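Extracellular ligand-binding receptor (Rhodopseudomonas palustris, PDB 4F06) binds p-hydroxybenzoic acid and probably delivers such lignin-derived aromatic acids to an ABC transporter as its periplasmic solute-binding component. Local coordinates at residues I6-I11 against V73-G78; Y18-K23 against E280-S285; P98-N103 against Y115-S120; K141-V146 against S193-I198; M197-L202 against K226-G231. All blocks are in the same frame, centred on the assembly; numbering follows the deposited sequence.

Interaction 1 (I6-I11 against V73-G78)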
# COMPACT_ATOMS: atom_id res chain seq x y z
N ILE A 6 15.26 -7.95 21.31
CA ILE A 6 14.81 -6.66 20.75
C ILE A 6 13.39 -6.81 20.27
O ILE A 6 13.14 -7.71 19.46
CB ILE A 6 15.74 -6.18 19.61
CG1 ILE A 6 17.16 -6.01 20.16
CG2 ILE A 6 15.21 -4.90 18.98
CD1 ILE A 6 18.19 -5.73 19.06
N LYS A 7 12.46 -5.98 20.78
CA LYS A 7 11.09 -6.09 20.33
C LYS A 7 10.75 -5.01 19.32
O LYS A 7 11.24 -3.89 19.39
CB LYS A 7 10.13 -6.02 21.55
CG LYS A 7 10.28 -7.24 22.46
CD LYS A 7 9.25 -7.29 23.59
CE LYS A 7 9.45 -8.54 24.43
NZ LYS A 7 8.43 -8.61 25.52
N VAL A 8 9.92 -5.42 18.36
CA VAL A 8 9.41 -4.57 17.30
C VAL A 8 7.92 -4.56 17.48
O VAL A 8 7.30 -5.62 17.49
CB VAL A 8 9.79 -5.12 15.89
CG1 VAL A 8 9.16 -4.27 14.79
CG2 VAL A 8 11.29 -5.20 15.74
N GLY A 9 7.32 -3.37 17.57
CA GLY A 9 5.85 -3.28 17.74
C GLY A 9 5.19 -3.02 16.41
O GLY A 9 5.48 -2.03 15.74
N VAL A 10 4.30 -3.94 15.99
CA VAL A 10 3.62 -3.84 14.71
C VAL A 10 2.17 -3.48 14.97
O VAL A 10 1.45 -4.24 15.65
CB VAL A 10 3.69 -5.18 13.96
CG1 VAL A 10 2.98 -5.05 12.62
CG2 VAL A 10 5.15 -5.64 13.74
N ILE A 11 1.74 -2.35 14.44
CA ILE A 11 0.33 -1.95 14.57
C ILE A 11 -0.31 -2.20 13.21
O ILE A 11 0.17 -1.74 12.17
CB ILE A 11 0.24 -0.45 14.96
CG1 ILE A 11 0.86 -0.22 16.37
CG2 ILE A 11 -1.25 0.02 14.88
CD1 ILE A 11 1.09 1.24 16.67
N VAL A 73 9.81 -1.43 22.97
CA VAL A 73 10.22 -1.70 21.60
C VAL A 73 11.27 -0.72 21.12
O VAL A 73 11.25 0.46 21.50
CB VAL A 73 9.02 -1.69 20.60
CG1 VAL A 73 7.96 -2.70 21.02
CG2 VAL A 73 8.37 -0.30 20.40
N GLN A 74 12.20 -1.23 20.31
CA GLN A 74 13.18 -0.35 19.68
C GLN A 74 12.68 0.21 18.36
O GLN A 74 13.23 1.22 17.86
CB GLN A 74 14.51 -1.05 19.46
CG GLN A 74 15.30 -1.27 20.73
CD GLN A 74 16.74 -1.64 20.40
OE1 GLN A 74 17.25 -1.26 19.36
NE2 GLN A 74 17.40 -2.33 21.29
N TYR A 75 11.66 -0.43 17.74
CA TYR A 75 11.15 -0.06 16.41
C TYR A 75 9.64 -0.25 16.43
O TYR A 75 9.15 -1.17 17.09
CB TYR A 75 11.74 -0.97 15.31
CG TYR A 75 13.25 -0.85 15.24
CD1 TYR A 75 13.86 0.19 14.52
CD2 TYR A 75 14.04 -1.70 16.00
CE1 TYR A 75 15.24 0.36 14.57
CE2 TYR A 75 15.41 -1.54 16.05
CZ TYR A 75 16.01 -0.51 15.36
OH TYR A 75 17.38 -0.25 15.40
N LEU A 76 8.96 0.62 15.68
CA LEU A 76 7.52 0.44 15.41
C LEU A 76 7.37 0.16 13.90
O LEU A 76 8.25 0.51 13.09
CB LEU A 76 6.73 1.72 15.77
CG LEU A 76 6.56 1.94 17.27
CD1 LEU A 76 6.20 3.38 17.56
CD2 LEU A 76 5.48 1.00 17.80
N ALA A 77 6.25 -0.44 13.54
CA ALA A 77 6.03 -0.78 12.14
C ALA A 77 4.55 -0.96 11.88
O ALA A 77 3.77 -1.20 12.82
CB ALA A 77 6.75 -2.08 11.75
N GLY A 78 4.17 -0.86 10.61
CA GLY A 78 2.81 -1.22 10.21
C GLY A 78 2.06 -0.02 9.71
O GLY A 78 2.57 0.74 8.86
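Gly9 holds the middle of the pairing between strands 5-12 and 75-78 with both of its backbone polar atoms. Its N donates to Tyr75 O at 2.9 Å, and its O receives Ala77 N at 2.8 Å through a more bent N-H (133°). Ala77 O then takes Ile11 N, and at the other end Gln74 N reaches Lys7 O at 3.0 Å. The strands run parallel at 27°, and CA-H groups share the same carbonyls, Leu76 CA lying 3.2 Å from Gly9 O.

The bare CA of Gly9 leaves room on its face of the sheet for neighbours from the other strand: Val73 CG1 comes to 3.6 Å from Gly9 N, and Leu76 CD2 folds back to 3.7 Å from Gly9 O. With CG1 beside its own backbone N (chi1 -57°), Val73 lays that methyl against the glycine. Across the sheet, Val8 CG1 meets Tyr75 CB, and Val10 packs beside Ala77. Ile6 CG2 approaches the edge of the Tyr75 ring and also rests against the extended chain of Gln74, whose NE2 donates to Gly304 O.

Further out, strand 43-51 bonds the other edge of 5-12. Helix 283-301 covers the Val8 and Tyr75 face, while helix 57-69 lies against Ile11 and Leu76. Lys7 turns its amine to Glu71, and the buried Tyr75 N has no partner in the model. The contact is thus a buried central pair of a parallel sheet, fixed by backbone bonds and small apolar groups, with charge kept to its margin.

Interaction 2 (Y18-K23 against E280-S285)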
# COMPACT_ATOMS: atom_id res chain seq x y z
N TYR A 18 -11.01 -5.06 8.01
CA TYR A 18 -9.72 -4.99 7.30
C TYR A 18 -8.72 -6.02 7.84
O TYR A 18 -7.51 -5.91 7.57
CB TYR A 18 -9.14 -3.56 7.44
CG TYR A 18 -10.06 -2.53 6.81
CD1 TYR A 18 -9.96 -2.20 5.45
CD2 TYR A 18 -11.02 -1.85 7.58
CE1 TYR A 18 -10.81 -1.25 4.87
CE2 TYR A 18 -11.88 -0.92 7.03
CZ TYR A 18 -11.77 -0.61 5.66
OH TYR A 18 -12.58 0.32 5.04
N ALA A 19 -9.21 -7.06 8.53
CA ALA A 19 -8.34 -8.02 9.20
C ALA A 19 -7.34 -8.68 8.27
O ALA A 19 -6.23 -8.98 8.69
CB ALA A 19 -9.17 -9.10 9.87
N LEU A 20 -7.71 -8.92 7.01
CA LEU A 20 -6.76 -9.61 6.15
C LEU A 20 -5.49 -8.82 5.96
O LEU A 20 -4.41 -9.37 5.80
CB LEU A 20 -7.41 -9.90 4.78
CG LEU A 20 -6.57 -10.83 3.86
CD1 LEU A 20 -6.13 -12.14 4.55
CD2 LEU A 20 -7.44 -11.20 2.68
N PHE A 21 -5.61 -7.48 5.95
CA PHE A 21 -4.44 -6.64 5.69
C PHE A 21 -3.44 -6.65 6.83
O PHE A 21 -2.21 -6.57 6.58
CB PHE A 21 -4.86 -5.23 5.29
CG PHE A 21 -5.69 -5.29 4.05
CD1 PHE A 21 -5.07 -5.48 2.81
CD2 PHE A 21 -7.10 -5.27 4.13
CE1 PHE A 21 -5.86 -5.63 1.67
CE2 PHE A 21 -7.87 -5.43 2.96
CZ PHE A 21 -7.24 -5.62 1.74
N GLY A 22 -3.91 -6.72 8.08
CA GLY A 22 -2.99 -6.86 9.21
C GLY A 22 -2.46 -8.26 9.34
O GLY A 22 -1.27 -8.46 9.67
N LYS A 23 -3.31 -9.26 9.09
CA LYS A 23 -2.83 -10.64 9.03
C LYS A 23 -1.68 -10.75 8.02
O LYS A 23 -0.71 -11.47 8.26
CB LYS A 23 -3.95 -11.60 8.63
CG LYS A 23 -3.57 -13.08 8.59
CD LYS A 23 -4.76 -13.95 8.15
CE LYS A 23 -4.47 -15.44 8.12
NZ LYS A 23 -5.73 -16.16 7.79
N GLU A 280 -4.81 -15.64 0.08
CA GLU A 280 -4.99 -14.60 1.08
C GLU A 280 -3.91 -13.55 0.99
O GLU A 280 -3.94 -12.58 1.73
CB GLU A 280 -5.01 -15.21 2.49
CG GLU A 280 -6.19 -16.15 2.69
CD GLU A 280 -6.55 -16.42 4.15
OE1 GLU A 280 -5.70 -16.22 5.07
OE2 GLU A 280 -7.71 -16.85 4.38
N VAL A 281 -2.94 -13.72 0.08
CA VAL A 281 -1.80 -12.79 0.00
C VAL A 281 -2.18 -11.46 -0.65
O VAL A 281 -2.80 -11.43 -1.71
CB VAL A 281 -0.63 -13.47 -0.76
CG1 VAL A 281 0.52 -12.49 -0.97
CG2 VAL A 281 -0.15 -14.67 0.01
N THR A 282 -1.78 -10.37 0.00
CA THR A 282 -2.08 -8.98 -0.42
C THR A 282 -0.74 -8.17 -0.44
O THR A 282 0.30 -8.64 0.10
CB THR A 282 -3.07 -8.22 0.60
OG1 THR A 282 -2.36 -8.03 1.86
CG2 THR A 282 -4.31 -8.97 0.90
N MSE A 283 -0.84 -6.94 -0.93
CA MSE A 283 0.34 -6.07 -0.97
C MSE A 283 0.96 -5.78 0.39
O MSE A 283 2.18 -5.53 0.46
CB MSE A 283 -0.05 -4.74 -1.66
CG MSE A 283 -0.83 -3.74 -0.79
SE MSE A 283 -2.60 -4.36 -0.19
CE MSE A 283 -3.31 -2.64 0.37
N THR A 284 0.19 -5.81 1.48
CA THR A 284 0.80 -5.50 2.79
C THR A 284 1.82 -6.57 3.20
O THR A 284 2.71 -6.27 3.99
CB THR A 284 -0.25 -5.28 3.86
OG1 THR A 284 -1.15 -6.40 3.91
CG2 THR A 284 -1.06 -4.00 3.60
N SER A 285 1.72 -7.79 2.67
CA SER A 285 2.74 -8.81 2.98
C SER A 285 4.12 -8.46 2.44
O SER A 285 5.11 -8.68 3.14
CB SER A 285 2.31 -10.22 2.53
OG SER A 285 2.31 -10.31 1.13
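Phe21 and Thr284 form the tight half of this contact, where the first turn of helix 19-36 meets the start of helix 283-301. Thr284 OG1 donates to Phe21 O at 2.9 Å, arriving in the carbonyl plane on a lone pair; the same hydroxyl sits at the edge of the Phe21 ring. The Thr282 and Phe21 side chains cross at about a right angle, with Thr282 CG2 3.8 Å from Phe21 CE1. The selenium of Met283 (selenomethionine here) stands 4.0 Å from the same CE1, an oblique Met-aromatic contact reached because the chain doubles back at chi2 (-64°).

Thr282 is the N-cap of helix 283-301: its OG1 accepts a weak bond from Thr284 N, and its carbonyl oxygen takes both the N and the OG of Ser285. These bonds tie down the turn that presents Thr284 to Phe21.

Toward solvent the packing thins. Leu20 sends CD1 to 3.6 Å from Glu280 O. Beyond it the extended Lys23 side chain carries NZ to Glu280 OE1 at 2.7 Å, a salt bridge on the syn lone pair; Lys23 is exposed and Glu280 partly so. Asn24 bridges the two parts, bonding Leu20 O and Glu280 O through its amide N and Thr282 N through its amide O.

The start of helix 283-301 thus reaches the ligand through Met283, with helix 19-36 packed behind it, Phe21 lying against the pocket residues Tyr80 and Ala204. This is consistent with the leucine-binding protein family, where the pocket lies between two lobes.

Interaction 3 (P98-N103 against Y115-S120). With PHB (p-hydroxybenzoic acid), chain B.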
# COMPACT_ATOMS: atom_id res chain seq x y z
N PRO A 98 12.33 4.48 15.60
CA PRO A 98 11.89 4.64 14.21
C PRO A 98 10.61 3.87 13.92
O PRO A 98 10.28 2.92 14.63
CB PRO A 98 13.05 4.04 13.40
CG PRO A 98 14.25 4.09 14.36
CD PRO A 98 13.65 3.83 15.72
N MSE A 99 9.92 4.29 12.85
CA MSE A 99 8.71 3.63 12.38
C MSE A 99 8.88 3.27 10.93
O MSE A 99 9.16 4.13 10.06
CB MSE A 99 7.49 4.54 12.57
CG MSE A 99 6.18 3.90 12.04
SE MSE A 99 4.54 4.91 12.50
CE MSE A 99 4.70 6.54 11.44
N VAL A 100 8.66 1.98 10.65
CA VAL A 100 8.65 1.49 9.27
C VAL A 100 7.20 1.35 8.82
O VAL A 100 6.47 0.47 9.27
CB VAL A 100 9.37 0.13 9.20
CG1 VAL A 100 9.40 -0.32 7.74
CG2 VAL A 100 10.80 0.25 9.74
N VAL A 101 6.76 2.28 7.98
CA VAL A 101 5.38 2.30 7.53
C VAL A 101 5.23 1.24 6.45
O VAL A 101 5.93 1.27 5.43
CB VAL A 101 4.98 3.71 7.01
CG1 VAL A 101 3.61 3.71 6.36
CG2 VAL A 101 5.01 4.69 8.17
N MSE A 102 4.26 0.34 6.66
CA MSE A 102 4.06 -0.79 5.78
C MSE A 102 2.77 -0.71 4.99
O MSE A 102 2.41 -1.67 4.29
CB MSE A 102 4.12 -2.09 6.55
CG MSE A 102 5.47 -2.40 7.18
SE MSE A 102 5.32 -3.84 8.49
CE MSE A 102 7.21 -4.19 8.79
N ASN A 103 2.05 0.40 5.07
CA ASN A 103 0.95 0.63 4.13
C ASN A 103 0.66 2.12 3.93
O ASN A 103 0.78 2.63 2.80
CB ASN A 103 -0.37 -0.10 4.49
CG ASN A 103 -1.34 -0.02 3.35
OD1 ASN A 103 -1.16 -0.68 2.32
ND2 ASN A 103 -2.36 0.83 3.48
N TYR A 115 12.41 9.96 11.53
CA TYR A 115 12.64 8.54 11.83
C TYR A 115 11.60 7.62 11.20
O TYR A 115 11.44 6.50 11.63
CB TYR A 115 12.70 8.31 13.35
CG TYR A 115 13.81 9.02 14.09
CD1 TYR A 115 15.00 9.44 13.47
CD2 TYR A 115 13.68 9.24 15.45
CE1 TYR A 115 16.00 10.09 14.19
CE2 TYR A 115 14.69 9.81 16.18
CZ TYR A 115 15.83 10.27 15.55
OH TYR A 115 16.84 10.83 16.30
N ILE A 116 10.93 8.09 10.15
CA ILE A 116 10.02 7.24 9.41
C ILE A 116 10.70 6.78 8.10
O ILE A 116 11.37 7.57 7.40
CB ILE A 116 8.74 8.03 9.02
CG1 ILE A 116 7.92 8.27 10.26
CG2 ILE A 116 7.93 7.25 7.97
CD1 ILE A 116 6.79 9.25 10.06
N VAL A 117 10.56 5.49 7.79
CA VAL A 117 10.88 4.98 6.45
C VAL A 117 9.71 4.17 5.96
O VAL A 117 9.06 3.53 6.78
CB VAL A 117 12.22 4.19 6.46
CG1 VAL A 117 12.14 2.99 7.41
CG2 VAL A 117 12.68 3.78 5.06
N ARG A 118 9.40 4.23 4.67
CA ARG A 118 8.16 3.59 4.17
C ARG A 118 8.51 2.56 3.11
O ARG A 118 9.20 2.86 2.14
CB ARG A 118 7.21 4.67 3.61
CG ARG A 118 5.97 4.07 2.96
CD ARG A 118 4.81 5.06 2.89
NE ARG A 118 5.23 6.36 2.37
CZ ARG A 118 4.48 7.47 2.51
NH1 ARG A 118 3.26 7.37 3.10
NH2 ARG A 118 4.93 8.65 2.09
N THR A 119 7.98 1.32 3.29
CA THR A 119 8.25 0.22 2.35
C THR A 119 6.97 -0.17 1.59
O THR A 119 6.98 -1.21 0.90
CB THR A 119 8.80 -1.02 3.08
OG1 THR A 119 7.88 -1.37 4.11
CG2 THR A 119 10.18 -0.72 3.69
N SER A 120 5.93 0.66 1.66
CA SER A 120 4.71 0.35 0.92
C SER A 120 4.71 1.08 -0.42
O SER A 120 5.28 0.55 -1.40
CB SER A 120 3.47 0.63 1.77
OG SER A 120 3.48 2.02 2.18
C1' PHB B . -4.17 4.80 3.70
O1' PHB B . -3.15 5.47 3.50
O2' PHB B . -5.03 5.11 4.60
C1 PHB B . -4.42 3.63 2.81
C2 PHB B . -3.87 3.59 1.52
C3 PHB B . -4.14 2.53 0.68
C4 PHB B . -4.99 1.52 1.07
C5 PHB B . -5.55 1.55 2.33
C6 PHB B . -5.29 2.60 3.21
O4 PHB B . -5.33 0.50 0.27
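Strands 99-101 and 116-118 pair in parallel at the end of the six-stranded sheet of one lobe, and the loop leaving the first of them enters the ligand pocket. Four backbone bonds join them: Met99 N to Tyr115 O, Val117 N to Met99 O, Val101 N to Val117 O, and Thr119 N to Val101 O at 3.0 Å.

Side chains pair alongside each other on both faces. Met99 and Ile116 point the same way, and the bend at the end of the selenomethionine (chi3 68°) lays its CE methyl 3.7 Å from Ile116 CD1. On that face Val101 CG2 reaches Ile116 CG2 at 3.9 Å, and Val101 CG1 rests on the aliphatic CD of Arg118. The guanidinium continues beyond, held by carbonyls of Ala104, Thr106 and Ser107 and by His335. Val100 and Val117 share the reverse face, and Thr119 turns its hydroxyl to Ala287 O.

Past the strands, Ser120 OG donates to Asn103 O at 2.8 Å, coming from above the carbonyl plane. This ties the two loops together where Asn103 enters the pocket. There Asn103 ND2 is bonded to Tyr80 O and lies 3.4 Å from C6 of the p-hydroxybenzoic acid ring, as a packing contact, while Thr82, Ala105, Tyr149, Ala204 and Asp232 hydrogen-bond the ligand.

Strand 75-78 bonds the other edge of 99-101. Helix 283-301 packs over Val100 and Thr119, helix 92-95 over Met99 and Ile116, and helix 308-315 against Pro98 and Tyr115.

Interaction 4 (K141-V146 against S193-I198)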
# COMPACT_ATOMS: atom_id res chain seq x y z
N LYS A 141 -12.57 12.10 -21.27
CA LYS A 141 -13.28 12.70 -20.15
C LYS A 141 -13.36 11.70 -18.99
O LYS A 141 -13.94 10.62 -19.13
CB LYS A 141 -14.69 13.09 -20.60
CG LYS A 141 -14.69 14.19 -21.66
CD LYS A 141 -16.13 14.63 -21.96
CE LYS A 141 -16.22 15.52 -23.19
NZ LYS A 141 -15.22 16.61 -23.26
N VAL A 142 -12.74 12.05 -17.86
CA VAL A 142 -12.65 11.14 -16.73
C VAL A 142 -13.48 11.64 -15.55
O VAL A 142 -13.49 12.86 -15.27
CB VAL A 142 -11.17 10.96 -16.31
CG1 VAL A 142 -11.05 10.28 -14.94
CG2 VAL A 142 -10.43 10.12 -17.36
N ALA A 143 -14.18 10.72 -14.89
CA ALA A 143 -14.80 10.99 -13.59
C ALA A 143 -13.90 10.38 -12.52
O ALA A 143 -13.58 9.17 -12.56
CB ALA A 143 -16.18 10.32 -13.51
N ILE A 144 -13.46 11.23 -11.59
CA ILE A 144 -12.68 10.76 -10.44
C ILE A 144 -13.60 10.49 -9.26
O ILE A 144 -14.42 11.34 -8.94
CB ILE A 144 -11.60 11.80 -10.04
CG1 ILE A 144 -10.60 12.06 -11.20
CG2 ILE A 144 -10.92 11.41 -8.73
CD1 ILE A 144 -9.63 13.20 -10.92
N ALA A 145 -13.41 9.35 -8.60
CA ALA A 145 -14.18 9.06 -7.39
C ALA A 145 -13.16 8.54 -6.38
O ALA A 145 -12.53 7.49 -6.61
CB ALA A 145 -15.25 7.99 -7.64
N VAL A 146 -12.96 9.27 -5.27
CA VAL A 146 -11.98 8.84 -4.28
C VAL A 146 -12.57 8.91 -2.89
O VAL A 146 -13.43 9.78 -2.62
CB VAL A 146 -10.71 9.73 -4.30
CG1 VAL A 146 -9.96 9.57 -5.60
CG2 VAL A 146 -11.01 11.21 -4.01
N SER A 193 -22.50 12.13 -16.07
CA SER A 193 -21.36 13.01 -16.38
C SER A 193 -20.91 12.85 -17.83
O SER A 193 -20.25 13.73 -18.35
CB SER A 193 -20.18 12.71 -15.45
OG SER A 193 -19.49 11.54 -15.88
N GLY A 194 -21.23 11.71 -18.44
CA GLY A 194 -20.77 11.40 -19.79
C GLY A 194 -19.31 10.97 -19.87
O GLY A 194 -18.78 10.79 -20.97
N ALA A 195 -18.64 10.80 -18.72
CA ALA A 195 -17.25 10.34 -18.69
C ALA A 195 -17.13 9.01 -19.41
O ALA A 195 -18.02 8.14 -19.35
CB ALA A 195 -16.80 10.18 -17.23
N ASP A 196 -16.01 8.83 -20.10
CA ASP A 196 -15.71 7.55 -20.76
C ASP A 196 -14.85 6.62 -19.90
O ASP A 196 -14.70 5.46 -20.25
CB ASP A 196 -15.09 7.77 -22.14
CG ASP A 196 -13.92 8.71 -22.10
OD1 ASP A 196 -12.81 8.24 -21.79
OD2 ASP A 196 -14.07 9.93 -22.40
N MSE A 197 -14.29 7.13 -18.80
CA MSE A 197 -13.46 6.34 -17.91
C MSE A 197 -13.64 6.90 -16.50
O MSE A 197 -13.83 8.13 -16.32
CB MSE A 197 -11.99 6.41 -18.33
CG MSE A 197 -11.03 5.60 -17.45
SE MSE A 197 -9.22 5.63 -18.08
CE MSE A 197 -9.49 4.51 -19.65
N ILE A 198 -13.58 6.02 -15.51
CA ILE A 198 -13.52 6.39 -14.09
C ILE A 198 -12.11 6.16 -13.61
O ILE A 198 -11.48 5.15 -14.00
CB ILE A 198 -14.45 5.44 -13.30
CG1 ILE A 198 -15.92 5.67 -13.67
CG2 ILE A 198 -14.27 5.61 -11.80
CD1 ILE A 198 -16.79 4.49 -13.27
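Lys141 and Asp196 grip each other through two hydrogen bonds. Lys141 N donates to Asp196 OD2 at 2.9 Å, on the syn side but 27° out of the carboxylate plane, and Asp196 N returns a bond to Lys141 O at 2.9 Å. The carboxylate can reach back because its CG lies between its own N and carbonyl carbon (chi1 51°); OD2 also bonds Thr140 OG1. Farther along, Ala143 N donates to Met197 O at 3.0 Å, joining the strands in parallel.

Among the weaker CA-H contacts, Val142 CA lies 3.3 Å from Met197 O, the carbonyl that also takes Ala143 N, and Ile198 CA approaches Ala143 O.

Apolar packing is light. Val142 CG2 lies beside Met197 CB at 4.1 Å, both pointing to one face, and on the other Ala143 CB meets Ala195 CB at 3.8 Å.

Ser193 OG accepts from Ala195 N, an ST turn at Ser193, where helix 184-193 gives way to Gly194 with its positive phi; the hydroxyl is also hydrogen-bonded to Ile190 O.

Strand 141-147 is flanked by 169-176 on its other edge, helix 150-165 covers Val142 and Ile144, and strand 226-230 lies beyond Met197 and Ile198.

Interaction 5 (M197-L202 against K226-G231). With PHB (p-hydroxybenzoic acid), chain B.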
# COMPACT_ATOMS: atom_id res chain seq x y z
N MSE A 197 -14.29 7.13 -18.80
CA MSE A 197 -13.46 6.34 -17.91
C MSE A 197 -13.64 6.90 -16.50
O MSE A 197 -13.83 8.13 -16.32
CB MSE A 197 -11.99 6.41 -18.33
CG MSE A 197 -11.03 5.60 -17.45
SE MSE A 197 -9.22 5.63 -18.08
CE MSE A 197 -9.49 4.51 -19.65
N ILE A 198 -13.58 6.02 -15.51
CA ILE A 198 -13.52 6.39 -14.09
C ILE A 198 -12.11 6.16 -13.61
O ILE A 198 -11.48 5.15 -14.00
CB ILE A 198 -14.45 5.44 -13.30
CG1 ILE A 198 -15.92 5.67 -13.67
CG2 ILE A 198 -14.27 5.61 -11.80
CD1 ILE A 198 -16.79 4.49 -13.27
N PHE A 199 -11.61 7.08 -12.78
CA PHE A 199 -10.42 6.80 -11.98
C PHE A 199 -10.84 6.76 -10.52
O PHE A 199 -11.51 7.69 -10.06
CB PHE A 199 -9.33 7.86 -12.16
CG PHE A 199 -8.22 7.68 -11.16
CD1 PHE A 199 -7.34 6.58 -11.27
CD2 PHE A 199 -8.09 8.55 -10.09
CE1 PHE A 199 -6.35 6.36 -10.32
CE2 PHE A 199 -7.10 8.34 -9.14
CZ PHE A 199 -6.22 7.26 -9.26
N THR A 200 -10.47 5.70 -9.81
CA THR A 200 -10.87 5.56 -8.42
C THR A 200 -9.78 5.04 -7.51
O THR A 200 -8.89 4.26 -7.89
CB THR A 200 -12.15 4.68 -8.32
OG1 THR A 200 -12.71 4.74 -7.00
CG2 THR A 200 -11.81 3.25 -8.61
N PHE A 201 -9.88 5.51 -6.26
CA PHE A 201 -9.20 4.92 -5.12
C PHE A 201 -10.17 4.86 -3.94
O PHE A 201 -10.85 5.88 -3.67
CB PHE A 201 -8.01 5.78 -4.65
CG PHE A 201 -7.58 5.44 -3.23
CD1 PHE A 201 -6.83 4.29 -2.93
CD2 PHE A 201 -8.00 6.26 -2.17
CE1 PHE A 201 -6.51 3.94 -1.64
CE2 PHE A 201 -7.67 5.91 -0.86
CZ PHE A 201 -6.94 4.76 -0.58
N LEU A 202 -10.21 3.71 -3.26
CA LEU A 202 -10.77 3.59 -1.92
C LEU A 202 -9.79 2.67 -1.20
O LEU A 202 -9.10 1.87 -1.84
CB LEU A 202 -12.18 2.97 -1.92
CG LEU A 202 -13.20 3.52 -2.92
CD1 LEU A 202 -13.12 2.82 -4.27
CD2 LEU A 202 -14.59 3.36 -2.34
N LYS A 226 -14.86 2.69 -18.90
CA LYS A 226 -13.72 1.87 -18.46
C LYS A 226 -13.35 2.26 -17.02
O LYS A 226 -13.62 3.38 -16.57
CB LYS A 226 -12.51 2.05 -19.38
CG LYS A 226 -12.81 1.66 -20.80
CD LYS A 226 -11.60 1.95 -21.67
CE LYS A 226 -11.81 1.46 -23.11
NZ LYS A 226 -10.53 1.40 -23.85
N LEU A 227 -12.79 1.31 -16.28
CA LEU A 227 -12.32 1.59 -14.93
C LEU A 227 -10.81 1.53 -14.87
O LEU A 227 -10.19 0.48 -15.21
CB LEU A 227 -12.91 0.60 -13.96
CG LEU A 227 -12.55 0.79 -12.48
CD1 LEU A 227 -13.01 2.14 -12.00
CD2 LEU A 227 -13.18 -0.28 -11.58
N MSE A 228 -10.22 2.64 -14.42
CA MSE A 228 -8.79 2.70 -14.06
C MSE A 228 -8.76 2.93 -12.55
O MSE A 228 -9.49 3.78 -11.99
CB MSE A 228 -8.08 3.86 -14.78
CG MSE A 228 -6.60 4.10 -14.37
SE MSE A 228 -5.44 2.57 -14.78
CE MSE A 228 -5.54 2.80 -16.52
N SER A 229 -7.95 2.16 -11.88
CA SER A 229 -7.85 2.30 -10.44
C SER A 229 -6.40 2.19 -10.04
O SER A 229 -5.57 1.75 -10.82
CB SER A 229 -8.68 1.22 -9.74
OG SER A 229 -8.18 -0.07 -9.98
N THR A 230 -6.08 2.56 -8.80
CA THR A 230 -4.85 2.05 -8.21
C THR A 230 -5.17 0.60 -7.78
O THR A 230 -6.33 0.16 -7.62
CB THR A 230 -4.37 2.91 -7.07
OG1 THR A 230 -5.40 2.98 -6.07
CG2 THR A 230 -4.02 4.31 -7.54
N GLY A 231 -4.11 -0.14 -7.54
CA GLY A 231 -4.25 -1.58 -7.21
C GLY A 231 -4.95 -1.84 -5.89
O GLY A 231 -5.40 -2.96 -5.64
C1' PHB B . -4.17 4.80 3.70
O1' PHB B . -3.15 5.47 3.50
O2' PHB B . -5.03 5.11 4.60
C1 PHB B . -4.42 3.63 2.81
C2 PHB B . -3.87 3.59 1.52
C3 PHB B . -4.14 2.53 0.68
C4 PHB B . -4.99 1.52 1.07
C5 PHB B . -5.55 1.55 2.33
C6 PHB B . -5.29 2.60 3.21
O4 PHB B . -5.33 0.50 0.27
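Leu227 pushes its CD1 methyl into the hollow between Ile198 and Thr200, 3.7 Å from Ile198 CG2 and 3.8 Å from Thr200 CG2. Ser229 CB fills in beside that threonine methyl, while Thr200 OG1, anti to the backbone N (chi1 -169°), is turned to Ala145 O.

The other face of the pair is shaped by larger groups. The extended Met197 chain sets its selenium 3.9 Å from Met228 CB, and the bend at chi3 (-71°) brings CE against the aliphatic stem of Lys226. Next along, the Phe199 ring bulges over toward strand 226-230: CD1 packs on Met228 CG at 4.0 Å, and Thr230 CG2 touches the ring edge near CZ. The Phe159 ring stacks on it. At the pocket end the edge of Phe201 takes Thr230 OG1 on CD1 and, through CE1, the ligand ring atom C3 at 3.6 Å.

Under these knobs the backbones run parallel at 21°. Ile198 N donates to Lys226 O at 2.8 Å and Met228 N to Ile198 O at 2.8 Å; Thr200 N to Met228 O follows, and the last bond, Thr230 N to Thr200 O, is weak.

Helix 206-217 makes the beta-alpha-beta crossover between the strands. Firm bonding and apolar filling thus give way toward the pocket to a slacker pairing, where the Phe201 edge meets the p-hydroxybenzoic acid and Thr230 OG1 holds Asp232, which hydrogen-bonds it.

Interactions 1 and 3 belong to one sheet, joined where strands 75-78 and 99-101 bond side by side, whereas interactions 4 and 5 share strand 197-201 in the second sheet, on the opposite side of the chain's centre. All four are largely buried parallel pairings, dominated by backbone bonds and apolar side chains. Interaction 4 adds a carboxylate-to-backbone grip at its partly exposed end. Interaction 2 differs: it joins two helix starts through a threonine-to-carbonyl bond, a Met-aromatic contact and a solvent-side salt bridge, and it touches Asn103 of interaction 3. Interactions 2, 3 and 5 each reach the bound p-hydroxybenzoic acid, while the centres of 1 and 4 lie about 41 Å apart.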